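Local coordinates for protein muconate lactonizing enzyme (Corynebacterium glutamicum, PDB 3I4K) that is a member of the enolase superfamily that holds a magnesium ion at one end of a TIM-barrel-like domain, at residues L170-G175 with I199-R204; T229-L234 with A250-W255; K275-G280 with S304-I309. All blocks are in the same frame, centred on the assembly; numbering follows the deposited sequence.

Overall arrangement
From the N terminus the chain first builds the domain with the antiparallel sheet 8-25, 30-43 and 48-53, then enters the barrel that holds all three contacts. Interaction 1 closes first, pairing strands 167-171 and 196-200, which helix 177-189 connects. Interaction 2 joins the loops after strands 224-226 and 247-250, and interaction 3 those after strands 271-274 and 298-301. The three follow one another in series, without nesting or crossing. Interactions 1 and 2 share the magnesium ion, through Asp200 and Asp251, and water 1, through Asp200 and Glu252. Interactions 2 and 3 meet in the salt bridge of Asp251 with Lys278, while 304-309 also borders the N-terminal domain.

Interaction 1. Residues L170-G175 with I199-R204; sequences LKMGAG and IDINAR. With MG (magnesium ion), chain J.
Asp200, paired through its backbone with Leu170 and Met172, carries a carboxylate that is used both on a face and at its ends: Asn202 N reaches OD1 from above the carboxylate plane at 3.0 Å, closing an Asx turn, and OD2 binds the magnesium ion at 2.3 Å. Further along, the Arg204 guanidinium lies with its edge toward the backbone, and NH1 gives Asn202 O a bond of 2.9 Å lying in the guanidinium plane.

Two backbone bonds, Asp200 N to Leu170 O at 3.1 Å and Met172 N to Asp200 O at 2.8 Å, are those of parallel strands 167-171 and 196-200, the arms of a beta-alpha-beta crossover in the barrel. On the sheet face that carries Leu170 and Ile199, the SE of Met172, a selenomethionine just past the strand, reaches 3.8 Å from Ile199 CB; Met172 and Ile199 both touch Val184 of helix 177-189. Beyond the paired strands, Ile201 CG2 lies against Gly173 CA at 3.5 Å. On the other face are Lys171 and Asp200. With CG anti to its own backbone N (chi1 -177°), the Asp200 carboxylate extends to the magnesium ion, which Glu226 and Asp251 also bind.

Water 1, itself a ligand of the metal, lies 2.7 Å from Asp200 OD1 and can donate to it, though it has other acceptors in reach. One oxygen thus holds the ion while the other meets a backbone N-H and a metal-bound water, which probably restricts rotation of the carboxylate and helps set the direction from which it meets the magnesium.

Interaction 2. Residues T229-L234 with A250-W255; sequences TPADDL and ADESVW. With MG (magnesium ion), chain J.
Ala231 points its CB at the Glu252 peptide, resting 3.5 Å from Glu252 O and 3.9 Å from Glu252 CB. Beside it, Ser253 OG donates to Ala231 O over a short 2.6 Å. The hydroxyl approaches this carbonyl from the side, with a C=O...OG angle of 112°, and lies 18° off its plane. Ser253 carries OG beside its own backbone N and anti to its carbonyl carbon (chi1 -72°), which presents the hydroxyl to the opposing turn. Leu234 closes in with CD2, 3.8 Å from Ser253 OG, so one methyl group flanks the polar bond. Ser253 OG has a second partner in Gln227 NE2, whose side chain also bonds to Thr229 O and Asp251 N and so ties both loops to the chain just after strand 224-226.

Each loop contains a type I turn, Pro230 to Asp233 and Asp251 to Val254. The second turn is closed by Val254 N to Asp251 O at 2.9 Å and begins at a metal ligand: Asp251 OD2 binds the magnesium ion at 2.0 Å. The Ser253 bond therefore links the 229-234 loop to the chain just beyond a first-shell residue.

Asp233 is the N-cap of helix 234-244, and Leu237 of that helix packs on Ser253. Leu234 meets Ala262 and Ala266 of helix 257-266, while Val254 touches both that helix, at Ala260 and Val263, and Ile272 of strand 271-274.

Interaction 3. Residues K275-G280 with S304-I309; sequences KTTKHG and SLEGPI
Ser304, Thr277 and Glu306 carry this buried contact, joined through the Thr277 hydroxyl. Thr277 OG1 donates to Glu306 OE2 at 2.9 Å, and OE2 receives it on its anti lone pair, away from the other carboxylate oxygen. OG1 also lies 2.9 Å from Ser304 OG, which may donate to it, though that proton has another acceptor within reach. Its place between the backbone N and the carbonyl carbon of Thr277 (chi1 45°) brings OG1 to both partners, and leaves CG2 to pack on Glu306 CG at 3.8 Å. Glu306 bends at chi2 (82°) and reaches back to its own loop: Ser304 N donates to OE2 at 3.0 Å, from 45° above the carboxylate plane. That oxygen is therefore gripped by one donor from each segment.

The segments follow strands 271-274 and 298-301, neighbours in the parallel barrel sheet, and their loops lie on the magnesium-bearing side of the enolase-type barrel. Lys275 runs out extended past Ser304, its CD 3.2 Å from Ser304 OG, toward the metal site, where NZ bonds to Asp251 OD2. Water 2 joins the two residues as well, accepting from Lys275 NZ at 2.6 Å and lying 2.7 Å from Ser304 OG.

Tyr105 of helix 104-121 touches both Thr277 and Ser304. After Glu306, Gly307 is the N-cap of helix 308-320, and its N bonds to Glu52 of strand 48-53 in the N-terminal domain.

Interaction 1. Residues L170-G175 with I199-R204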
ATOM      1  N   LEU A 170      10.693  26.663  -8.965  1.00 39.68           N
ATOM      2  CA  LEU A 170      11.914  27.216  -9.554  1.00 40.00           C
ATOM      3  C   LEU A 170      13.164  26.399  -9.218  1.00 40.52           C
ATOM      4  O   LEU A 170      13.579  26.329  -8.056  1.00 38.10           O
ATOM      5  CB  LEU A 170      12.125  28.646  -9.056  1.00 39.86           C
ATOM      6  CG  LEU A 170      10.992  29.639  -9.311  1.00 43.92           C
ATOM      7  CD1 LEU A 170      11.193  30.892  -8.484  1.00 42.56           C
ATOM      8  CD2 LEU A 170      10.955  29.963 -10.785  1.00 45.12           C
ATOM      9  N   LYS A 171      13.769  25.790 -10.231  1.00 40.07           N
ATOM     10  CA  LYS A 171      14.978  25.008 -10.018  1.00 39.78           C
ATOM     11  C   LYS A 171      16.123  25.980  -9.713  1.00 39.68           C
ATOM     12  O   LYS A 171      16.147  27.094 -10.227  1.00 40.19           O
ATOM     13  CB  LYS A 171      15.297  24.168 -11.266  1.00 40.18           C
ATOM     14  CG  LYS A 171      14.366  22.961 -11.474  1.00 41.69           C
ATOM     15  CD  LYS A 171      14.528  22.329 -12.861  1.00 42.89           C
ATOM     16  CE  LYS A 171      13.880  20.940 -12.970  1.00 43.69           C
ATOM     17  NZ  LYS A 171      12.398  20.870 -12.791  1.00 45.96           N
HETATM   18  N   MSE A 172      17.049  25.560  -8.856  1.00 39.02           N
HETATM   19  CA  MSE A 172      18.199  26.374  -8.470  1.00 40.83           C
HETATM   20  C   MSE A 172      19.411  25.461  -8.376  1.00 39.77           C
HETATM   21  O   MSE A 172      19.314  24.266  -8.627  1.00 40.05           O
HETATM   22  CB  MSE A 172      17.994  26.999  -7.091  1.00 40.83           C
HETATM   23  CG  MSE A 172      16.726  27.797  -6.898  1.00 43.40           C
HETATM   24 SE   MSE A 172      16.649  28.486  -5.067  1.00 49.22          SE
HETATM   25  CE  MSE A 172      18.008  29.876  -5.209  1.00 47.25           C
ATOM     26  N   GLY A 173      20.550  26.024  -7.992  1.00 39.97           N
ATOM     27  CA  GLY A 173      21.735  25.200  -7.837  1.00 40.35           C
ATOM     28  C   GLY A 173      22.861  25.462  -8.806  1.00 41.27           C
ATOM     29  O   GLY A 173      23.940  24.881  -8.670  1.00 39.36           O
ATOM     30  N   ALA A 174      22.615  26.323  -9.789  1.00 41.68           N
ATOM     31  CA  ALA A 174      23.637  26.656 -10.776  1.00 43.00           C
ATOM     32  C   ALA A 174      24.351  27.939 -10.378  1.00 43.41           C
ATOM     33  O   ALA A 174      23.716  28.942 -10.030  1.00 43.04           O
ATOM     34  CB  ALA A 174      23.007  26.812 -12.166  1.00 42.51           C
ATOM     35  N   GLY A 175      25.676  27.893 -10.409  1.00 42.87           N
ATOM     36  CA  GLY A 175      26.459  29.068 -10.082  1.00 44.01           C
ATOM     37  C   GLY A 175      26.424  29.510  -8.635  1.00 45.19           C
ATOM     38  O   GLY A 175      25.996  28.769  -7.747  1.00 45.51           O
ATOM     39  N   ILE A 199      10.889  26.029  -4.571  1.00 35.01           N
ATOM     40  CA  ILE A 199      12.189  25.896  -5.219  1.00 35.42           C
ATOM     41  C   ILE A 199      12.660  24.449  -5.108  1.00 36.14           C
ATOM     42  O   ILE A 199      12.052  23.637  -4.403  1.00 33.55           O
ATOM     43  CB  ILE A 199      13.250  26.855  -4.621  1.00 35.38           C
ATOM     44  CG1 ILE A 199      13.430  26.601  -3.125  1.00 38.13           C
ATOM     45  CG2 ILE A 199      12.858  28.291  -4.890  1.00 35.15           C
ATOM     46  CD1 ILE A 199      14.441  25.515  -2.823  1.00 37.97           C
ATOM     47  N   ASP A 200      13.723  24.123  -5.834  1.00 35.52           N
ATOM     48  CA  ASP A 200      14.287  22.777  -5.832  1.00 34.85           C
ATOM     49  C   ASP A 200      15.746  22.923  -6.261  1.00 36.29           C
ATOM     50  O   ASP A 200      16.026  23.391  -7.369  1.00 35.91           O
ATOM     51  CB  ASP A 200      13.519  21.882  -6.816  1.00 34.34           C
ATOM     52  CG  ASP A 200      14.009  20.443  -6.804  1.00 34.49           C
ATOM     53  OD1 ASP A 200      14.954  20.155  -6.048  1.00 35.05           O
ATOM     54  OD2 ASP A 200      13.460  19.595  -7.549  1.00 35.93           O
ATOM     55  N   ILE A 201      16.666  22.544  -5.378  1.00 34.14           N
ATOM     56  CA  ILE A 201      18.088  22.661  -5.667  1.00 33.52           C
ATOM     57  C   ILE A 201      18.733  21.323  -6.003  1.00 35.37           C
ATOM     58  O   ILE A 201      19.954  21.230  -6.167  1.00 37.83           O
ATOM     59  CB  ILE A 201      18.825  23.295  -4.483  1.00 32.80           C
ATOM     60  CG1 ILE A 201      17.928  24.361  -3.850  1.00 29.68           C
ATOM     61  CG2 ILE A 201      20.124  23.968  -4.970  1.00 35.18           C
ATOM     62  CD1 ILE A 201      18.566  25.104  -2.706  1.00 27.86           C
ATOM     63  N   ASN A 202      17.913  20.285  -6.111  1.00 33.96           N
ATOM     64  CA  ASN A 202      18.420  18.962  -6.437  1.00 33.56           C
ATOM     65  C   ASN A 202      19.653  18.553  -5.632  1.00 32.92           C
ATOM     66  O   ASN A 202      20.633  18.062  -6.182  1.00 28.68           O
ATOM     67  CB  ASN A 202      18.716  18.878  -7.939  1.00 35.58           C
ATOM     68  CG  ASN A 202      17.466  18.629  -8.763  1.00 36.49           C
ATOM     69  OD1 ASN A 202      16.880  17.543  -8.707  1.00 36.89           O
ATOM     70  ND2 ASN A 202      17.044  19.633  -9.522  1.00 34.25           N
ATOM     71  N   ALA A 203      19.585  18.763  -4.318  1.00 34.61           N
ATOM     72  CA  ALA A 203      20.652  18.389  -3.398  1.00 34.08           C
ATOM     73  C   ALA A 203      22.016  18.983  -3.708  1.00 34.55           C
ATOM     74  O   ALA A 203      23.018  18.481  -3.210  1.00 36.56           O
ATOM     75  CB  ALA A 203      20.773  16.865  -3.340  1.00 34.41           C
ATOM     76  N   ARG A 204      22.064  20.047  -4.502  1.00 34.68           N
ATOM     77  CA  ARG A 204      23.353  20.638  -4.857  1.00 35.96           C
ATOM     78  C   ARG A 204      23.879  21.795  -3.997  1.00 36.18           C
ATOM     79  O   ARG A 204      24.849  22.456  -4.361  1.00 38.15           O
ATOM     80  CB  ARG A 204      23.361  21.011  -6.351  1.00 35.39           C
ATOM     81  CG  ARG A 204      23.276  19.778  -7.274  1.00 35.00           C
ATOM     82  CD  ARG A 204      24.215  18.683  -6.785  1.00 37.54           C
ATOM     83  NE  ARG A 204      24.595  17.682  -7.783  1.00 38.01           N
ATOM     84  CZ  ARG A 204      23.801  16.730  -8.268  1.00 37.64           C
ATOM     85  NH1 ARG A 204      22.540  16.625  -7.865  1.00 33.82           N
ATOM     86  NH2 ARG A 204      24.290  15.856  -9.141  1.00 35.43           N
TER
HETATM   87 MG    MG J 385      13.130  17.356  -7.350  1.00 28.28          MG
HETATM   88  O   HOH W   1      14.743  17.460  -6.017  1.00 33.52           O

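Interaction 2. Residues T229-L234 with A250-W255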
ATOM      1  N   THR A 229      19.424  20.207  -0.092  1.00 31.94           N
ATOM      2  CA  THR A 229      20.679  19.597   0.314  1.00 30.29           C
ATOM      3  C   THR A 229      20.789  18.082   0.052  1.00 30.36           C
ATOM      4  O   THR A 229      19.815  17.433  -0.326  1.00 30.61           O
ATOM      5  CB  THR A 229      20.875  19.888   1.799  1.00 31.16           C
ATOM      6  OG1 THR A 229      19.678  19.536   2.494  1.00 30.43           O
ATOM      7  CG2 THR A 229      21.141  21.373   2.015  1.00 32.05           C
ATOM      8  N   PRO A 230      21.981  17.502   0.269  1.00 28.56           N
ATOM      9  CA  PRO A 230      22.230  16.073   0.047  1.00 29.30           C
ATOM     10  C   PRO A 230      21.151  15.098   0.539  1.00 30.80           C
ATOM     11  O   PRO A 230      20.621  15.242   1.646  1.00 31.47           O
ATOM     12  CB  PRO A 230      23.580  15.853   0.728  1.00 30.82           C
ATOM     13  CG  PRO A 230      24.275  17.161   0.497  1.00 30.10           C
ATOM     14  CD  PRO A 230      23.183  18.156   0.822  1.00 27.67           C
ATOM     15  N   ALA A 231      20.861  14.095  -0.287  1.00 28.89           N
ATOM     16  CA  ALA A 231      19.837  13.083   0.005  1.00 30.08           C
ATOM     17  C   ALA A 231      20.005  12.348   1.328  1.00 30.16           C
ATOM     18  O   ALA A 231      19.024  12.001   1.989  1.00 27.50           O
ATOM     19  CB  ALA A 231      19.788  12.061  -1.115  1.00 27.70           C
ATOM     20  N   ASP A 232      21.253  12.104   1.708  1.00 29.77           N
ATOM     21  CA  ASP A 232      21.532  11.376   2.934  1.00 31.94           C
ATOM     22  C   ASP A 232      21.365  12.158   4.231  1.00 29.03           C
ATOM     23  O   ASP A 232      21.169  11.558   5.287  1.00 31.79           O
ATOM     24  CB  ASP A 232      22.958  10.832   2.889  1.00 32.31           C
ATOM     25  CG  ASP A 232      23.986  11.933   2.708  1.00 35.04           C
ATOM     26  OD1 ASP A 232      24.526  12.060   1.591  1.00 38.11           O
ATOM     27  OD2 ASP A 232      24.248  12.682   3.681  1.00 37.61           O
ATOM     28  N   ASP A 233      21.427  13.482   4.158  1.00 28.08           N
ATOM     29  CA  ASP A 233      21.364  14.321   5.362  1.00 25.94           C
ATOM     30  C   ASP A 233      19.960  14.713   5.790  1.00 26.58           C
ATOM     31  O   ASP A 233      19.525  15.854   5.586  1.00 26.02           O
ATOM     32  CB  ASP A 233      22.212  15.574   5.130  1.00 29.10           C
ATOM     33  CG  ASP A 233      22.570  16.300   6.420  1.00 31.21           C
ATOM     34  OD1 ASP A 233      22.139  15.854   7.509  1.00 29.90           O
ATOM     35  OD2 ASP A 233      23.296  17.322   6.334  1.00 31.98           O
ATOM     36  N   LEU A 234      19.244  13.776   6.404  1.00 26.04           N
ATOM     37  CA  LEU A 234      17.881  14.067   6.833  1.00 27.81           C
ATOM     38  C   LEU A 234      17.863  15.099   7.962  1.00 29.21           C
ATOM     39  O   LEU A 234      16.952  15.929   8.036  1.00 31.98           O
ATOM     40  CB  LEU A 234      17.171  12.778   7.282  1.00 28.92           C
ATOM     41  CG  LEU A 234      17.169  11.632   6.265  1.00 31.40           C
ATOM     42  CD1 LEU A 234      16.296  10.494   6.790  1.00 30.82           C
ATOM     43  CD2 LEU A 234      16.653  12.126   4.907  1.00 26.79           C
ATOM     44  N   ALA A 250      10.933  16.253   0.388  1.00 27.43           N
ATOM     45  CA  ALA A 250      12.016  15.312   0.137  1.00 28.21           C
ATOM     46  C   ALA A 250      11.827  14.689  -1.236  1.00 29.73           C
ATOM     47  O   ALA A 250      10.721  14.287  -1.592  1.00 30.34           O
ATOM     48  CB  ALA A 250      12.030  14.218   1.217  1.00 27.14           C
ATOM     49  N   ASP A 251      12.908  14.633  -2.009  1.00 30.32           N
ATOM     50  CA  ASP A 251      12.875  14.048  -3.337  1.00 29.15           C
ATOM     51  C   ASP A 251      13.973  12.995  -3.431  1.00 29.55           C
ATOM     52  O   ASP A 251      13.697  11.812  -3.284  1.00 29.19           O
ATOM     53  CB  ASP A 251      13.069  15.131  -4.405  1.00 32.09           C
ATOM     54  CG  ASP A 251      12.807  14.621  -5.817  1.00 32.77           C
ATOM     55  OD1 ASP A 251      12.600  13.397  -5.990  1.00 32.33           O
ATOM     56  OD2 ASP A 251      12.824  15.453  -6.752  1.00 37.08           O
ATOM     57  N   GLU A 252      15.226  13.404  -3.647  1.00 31.27           N
ATOM     58  CA  GLU A 252      16.282  12.398  -3.735  1.00 30.96           C
ATOM     59  C   GLU A 252      16.453  11.623  -2.436  1.00 30.06           C
ATOM     60  O   GLU A 252      16.993  10.523  -2.447  1.00 31.15           O
ATOM     61  CB  GLU A 252      17.634  12.990  -4.176  1.00 36.01           C
ATOM     62  CG  GLU A 252      17.756  14.500  -4.166  1.00 41.85           C
ATOM     63  CD  GLU A 252      17.083  15.186  -5.344  1.00 39.95           C
ATOM     64  OE1 GLU A 252      17.737  15.436  -6.381  1.00 41.92           O
ATOM     65  OE2 GLU A 252      15.890  15.488  -5.222  1.00 43.75           O
ATOM     66  N   SER A 253      16.004  12.184  -1.316  1.00 27.84           N
ATOM     67  CA  SER A 253      16.108  11.477  -0.043  1.00 28.95           C
ATOM     68  C   SER A 253      15.126  10.308   0.041  1.00 30.13           C
ATOM     69  O   SER A 253      15.313   9.405   0.855  1.00 31.03           O
ATOM     70  CB  SER A 253      15.819  12.412   1.142  1.00 29.78           C
ATOM     71  OG  SER A 253      16.862  13.342   1.354  1.00 31.26           O
ATOM     72  N   VAL A 254      14.078  10.315  -0.781  1.00 28.60           N
ATOM     73  CA  VAL A 254      13.089   9.237  -0.715  1.00 29.16           C
ATOM     74  C   VAL A 254      12.785   8.523  -2.028  1.00 28.94           C
ATOM     75  O   VAL A 254      12.063   9.043  -2.864  1.00 30.87           O
ATOM     76  CB  VAL A 254      11.724   9.741  -0.140  1.00 27.85           C
ATOM     77  CG1 VAL A 254      10.702   8.588  -0.120  1.00 25.37           C
ATOM     78  CG2 VAL A 254      11.914  10.302   1.275  1.00 27.57           C
ATOM     79  N   TRP A 255      13.331   7.322  -2.182  1.00 31.52           N
ATOM     80  CA  TRP A 255      13.090   6.489  -3.363  1.00 32.97           C
ATOM     81  C   TRP A 255      12.304   5.241  -2.912  1.00 32.41           C
ATOM     82  O   TRP A 255      11.370   4.795  -3.582  1.00 34.63           O
ATOM     83  CB  TRP A 255      14.396   5.961  -3.959  1.00 32.63           C
ATOM     84  CG  TRP A 255      15.349   6.911  -4.594  1.00 33.59           C
ATOM     85  CD1 TRP A 255      15.754   8.122  -4.122  1.00 33.80           C
ATOM     86  CD2 TRP A 255      16.190   6.615  -5.718  1.00 35.02           C
ATOM     87  NE1 TRP A 255      16.814   8.596  -4.873  1.00 35.53           N
ATOM     88  CE2 TRP A 255      17.100   7.686  -5.858  1.00 34.55           C
ATOM     89  CE3 TRP A 255      16.266   5.539  -6.614  1.00 33.92           C
ATOM     90  CZ2 TRP A 255      18.082   7.711  -6.859  1.00 36.32           C
ATOM     91  CZ3 TRP A 255      17.245   5.563  -7.612  1.00 37.30           C
ATOM     92  CH2 TRP A 255      18.140   6.643  -7.722  1.00 35.65           C
TER
HETATM   93 MG    MG J 385      13.130  17.356  -7.350  1.00 28.28          MG
HETATM   94  O   HOH W   1      14.743  17.460  -6.017  1.00 33.52           O

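Interaction 3. Residues K275-G280 with S304-I309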
ATOM      1  N   LYS A 275       7.060   9.745  -7.025  1.00 31.80           N
ATOM      2  CA  LYS A 275       7.165   9.537  -8.464  1.00 31.88           C
ATOM      3  C   LYS A 275       7.142   8.035  -8.722  1.00 32.53           C
ATOM      4  O   LYS A 275       7.974   7.291  -8.187  1.00 32.68           O
ATOM      5  CB  LYS A 275       8.484  10.113  -8.987  1.00 31.30           C
ATOM      6  CG  LYS A 275       8.773  11.538  -8.558  1.00 28.24           C
ATOM      7  CD  LYS A 275      10.112  12.020  -9.128  1.00 29.71           C
ATOM      8  CE  LYS A 275      10.422  13.448  -8.682  1.00 28.53           C
ATOM      9  NZ  LYS A 275      11.793  13.878  -9.050  1.00 27.95           N
ATOM     10  N   THR A 276       6.196   7.590  -9.542  1.00 32.59           N
ATOM     11  CA  THR A 276       6.069   6.173  -9.849  1.00 33.05           C
ATOM     12  C   THR A 276       7.341   5.604 -10.466  1.00 32.67           C
ATOM     13  O   THR A 276       7.653   4.427 -10.295  1.00 32.39           O
ATOM     14  CB  THR A 276       4.860   5.930 -10.781  1.00 35.65           C
ATOM     15  OG1 THR A 276       4.974   6.757 -11.953  1.00 36.22           O
ATOM     16  CG2 THR A 276       3.567   6.284 -10.051  1.00 33.92           C
ATOM     17  N   THR A 277       8.090   6.449 -11.163  1.00 34.20           N
ATOM     18  CA  THR A 277       9.330   6.009 -11.787  1.00 34.13           C
ATOM     19  C   THR A 277      10.453   5.800 -10.767  1.00 35.60           C
ATOM     20  O   THR A 277      11.083   4.734 -10.728  1.00 34.99           O
ATOM     21  CB  THR A 277       9.794   7.015 -12.871  1.00 34.90           C
ATOM     22  OG1 THR A 277       9.676   8.357 -12.377  1.00 37.38           O
ATOM     23  CG2 THR A 277       8.933   6.868 -14.130  1.00 32.57           C
ATOM     24  N   LYS A 278      10.683   6.811  -9.936  1.00 32.96           N
ATOM     25  CA  LYS A 278      11.725   6.759  -8.920  1.00 32.79           C
ATOM     26  C   LYS A 278      11.495   5.679  -7.859  1.00 33.54           C
ATOM     27  O   LYS A 278      12.453   5.135  -7.322  1.00 30.82           O
ATOM     28  CB  LYS A 278      11.850   8.120  -8.235  1.00 33.27           C
ATOM     29  CG  LYS A 278      12.818   8.155  -7.041  1.00 32.95           C
ATOM     30  CD  LYS A 278      12.768   9.512  -6.315  1.00 30.72           C
ATOM     31  CE  LYS A 278      11.349   9.855  -5.847  1.00 30.95           C
ATOM     32  NZ  LYS A 278      11.307  11.091  -4.999  1.00 28.74           N
ATOM     33  N   HIS A 279      10.235   5.360  -7.568  1.00 32.93           N
ATOM     34  CA  HIS A 279       9.947   4.364  -6.548  1.00 34.71           C
ATOM     35  C   HIS A 279      10.010   2.943  -7.056  1.00 35.67           C
ATOM     36  O   HIS A 279       9.894   1.991  -6.285  1.00 35.54           O
ATOM     37  CB  HIS A 279       8.587   4.640  -5.910  1.00 33.41           C
ATOM     38  CG  HIS A 279       8.510   5.972  -5.235  1.00 33.76           C
ATOM     39  ND1 HIS A 279       9.495   6.432  -4.388  1.00 33.99           N
ATOM     40  CD2 HIS A 279       7.566   6.941  -5.276  1.00 33.87           C
ATOM     41  CE1 HIS A 279       9.159   7.629  -3.937  1.00 34.77           C
ATOM     42  NE2 HIS A 279       7.993   7.960  -4.460  1.00 32.21           N
ATOM     43  N   GLY A 280      10.201   2.796  -8.359  1.00 36.84           N
ATOM     44  CA  GLY A 280      10.295   1.466  -8.927  1.00 35.91           C
ATOM     45  C   GLY A 280       8.970   0.799  -9.225  1.00 35.51           C
ATOM     46  O   GLY A 280       8.841  -0.416  -9.076  1.00 36.72           O
ATOM     47  N   SER A 304       9.534  12.903 -12.939  1.00 39.84           N
ATOM     48  CA  SER A 304      10.932  12.696 -13.266  1.00 41.13           C
ATOM     49  C   SER A 304      11.038  13.177 -14.712  1.00 41.84           C
ATOM     50  O   SER A 304      11.946  12.779 -15.450  1.00 41.22           O
ATOM     51  CB  SER A 304      11.282  11.211 -13.191  1.00 41.22           C
ATOM     52  OG  SER A 304      11.291  10.764 -11.851  1.00 43.80           O
ATOM     53  N   LEU A 305      10.094  14.044 -15.088  1.00 39.60           N
ATOM     54  CA  LEU A 305       9.988  14.578 -16.443  1.00 41.23           C
ATOM     55  C   LEU A 305       9.685  13.423 -17.386  1.00 41.09           C
ATOM     56  O   LEU A 305      10.373  13.221 -18.393  1.00 39.85           O
ATOM     57  CB  LEU A 305      11.277  15.288 -16.868  1.00 40.32           C
ATOM     58  CG  LEU A 305      11.376  16.799 -16.631  1.00 42.18           C
ATOM     59  CD1 LEU A 305      10.229  17.325 -15.767  1.00 42.21           C
ATOM     60  CD2 LEU A 305      12.724  17.085 -15.987  1.00 42.89           C
ATOM     61  N   GLU A 306       8.655  12.657 -17.035  1.00 41.59           N
ATOM     62  CA  GLU A 306       8.233  11.520 -17.847  1.00 41.63           C
ATOM     63  C   GLU A 306       7.613  12.001 -19.145  1.00 41.06           C
ATOM     64  O   GLU A 306       7.120  13.134 -19.231  1.00 39.02           O
ATOM     65  CB  GLU A 306       7.170  10.675 -17.124  1.00 41.35           C
ATOM     66  CG  GLU A 306       7.618   9.985 -15.839  1.00 41.96           C
ATOM     67  CD  GLU A 306       7.588  10.899 -14.629  1.00 40.39           C
ATOM     68  OE1 GLU A 306       7.150  12.061 -14.760  1.00 40.94           O
ATOM     69  OE2 GLU A 306       7.999  10.446 -13.543  1.00 41.71           O
ATOM     70  N   GLY A 307       7.641  11.132 -20.149  1.00 41.59           N
ATOM     71  CA  GLY A 307       7.021  11.455 -21.416  1.00 43.85           C
ATOM     72  C   GLY A 307       5.531  11.212 -21.222  1.00 45.85           C
ATOM     73  O   GLY A 307       5.073  11.102 -20.081  1.00 45.14           O
ATOM     74  N   PRO A 308       4.741  11.115 -22.303  1.00 45.16           N
ATOM     75  CA  PRO A 308       3.298  10.882 -22.171  1.00 44.86           C
ATOM     76  C   PRO A 308       2.934   9.576 -21.471  1.00 43.17           C
ATOM     77  O   PRO A 308       2.010   9.542 -20.665  1.00 45.06           O
ATOM     78  CB  PRO A 308       2.808  10.931 -23.618  1.00 46.33           C
ATOM     79  CG  PRO A 308       4.012  10.450 -24.395  1.00 47.84           C
ATOM     80  CD  PRO A 308       5.129  11.208 -23.719  1.00 46.12           C
ATOM     81  N   ILE A 309       3.656   8.505 -21.776  1.00 41.19           N
ATOM     82  CA  ILE A 309       3.385   7.213 -21.160  1.00 41.83           C
ATOM     83  C   ILE A 309       3.651   7.260 -19.652  1.00 44.06           C
ATOM     84  O   ILE A 309       2.795   6.895 -18.848  1.00 41.84           O
ATOM     85  CB  ILE A 309       4.256   6.098 -21.801  1.00 41.03           C
ATOM     86  CG1 ILE A 309       3.685   5.712 -23.172  1.00 43.70           C
ATOM     87  CG2 ILE A 309       4.307   4.879 -20.906  1.00 40.84           C
ATOM     88  CD1 ILE A 309       2.261   5.163 -23.118  1.00 42.80           C
TER
HETATM   89  O   HOH W   2      13.126  12.217 -10.553  1.00 34.86           O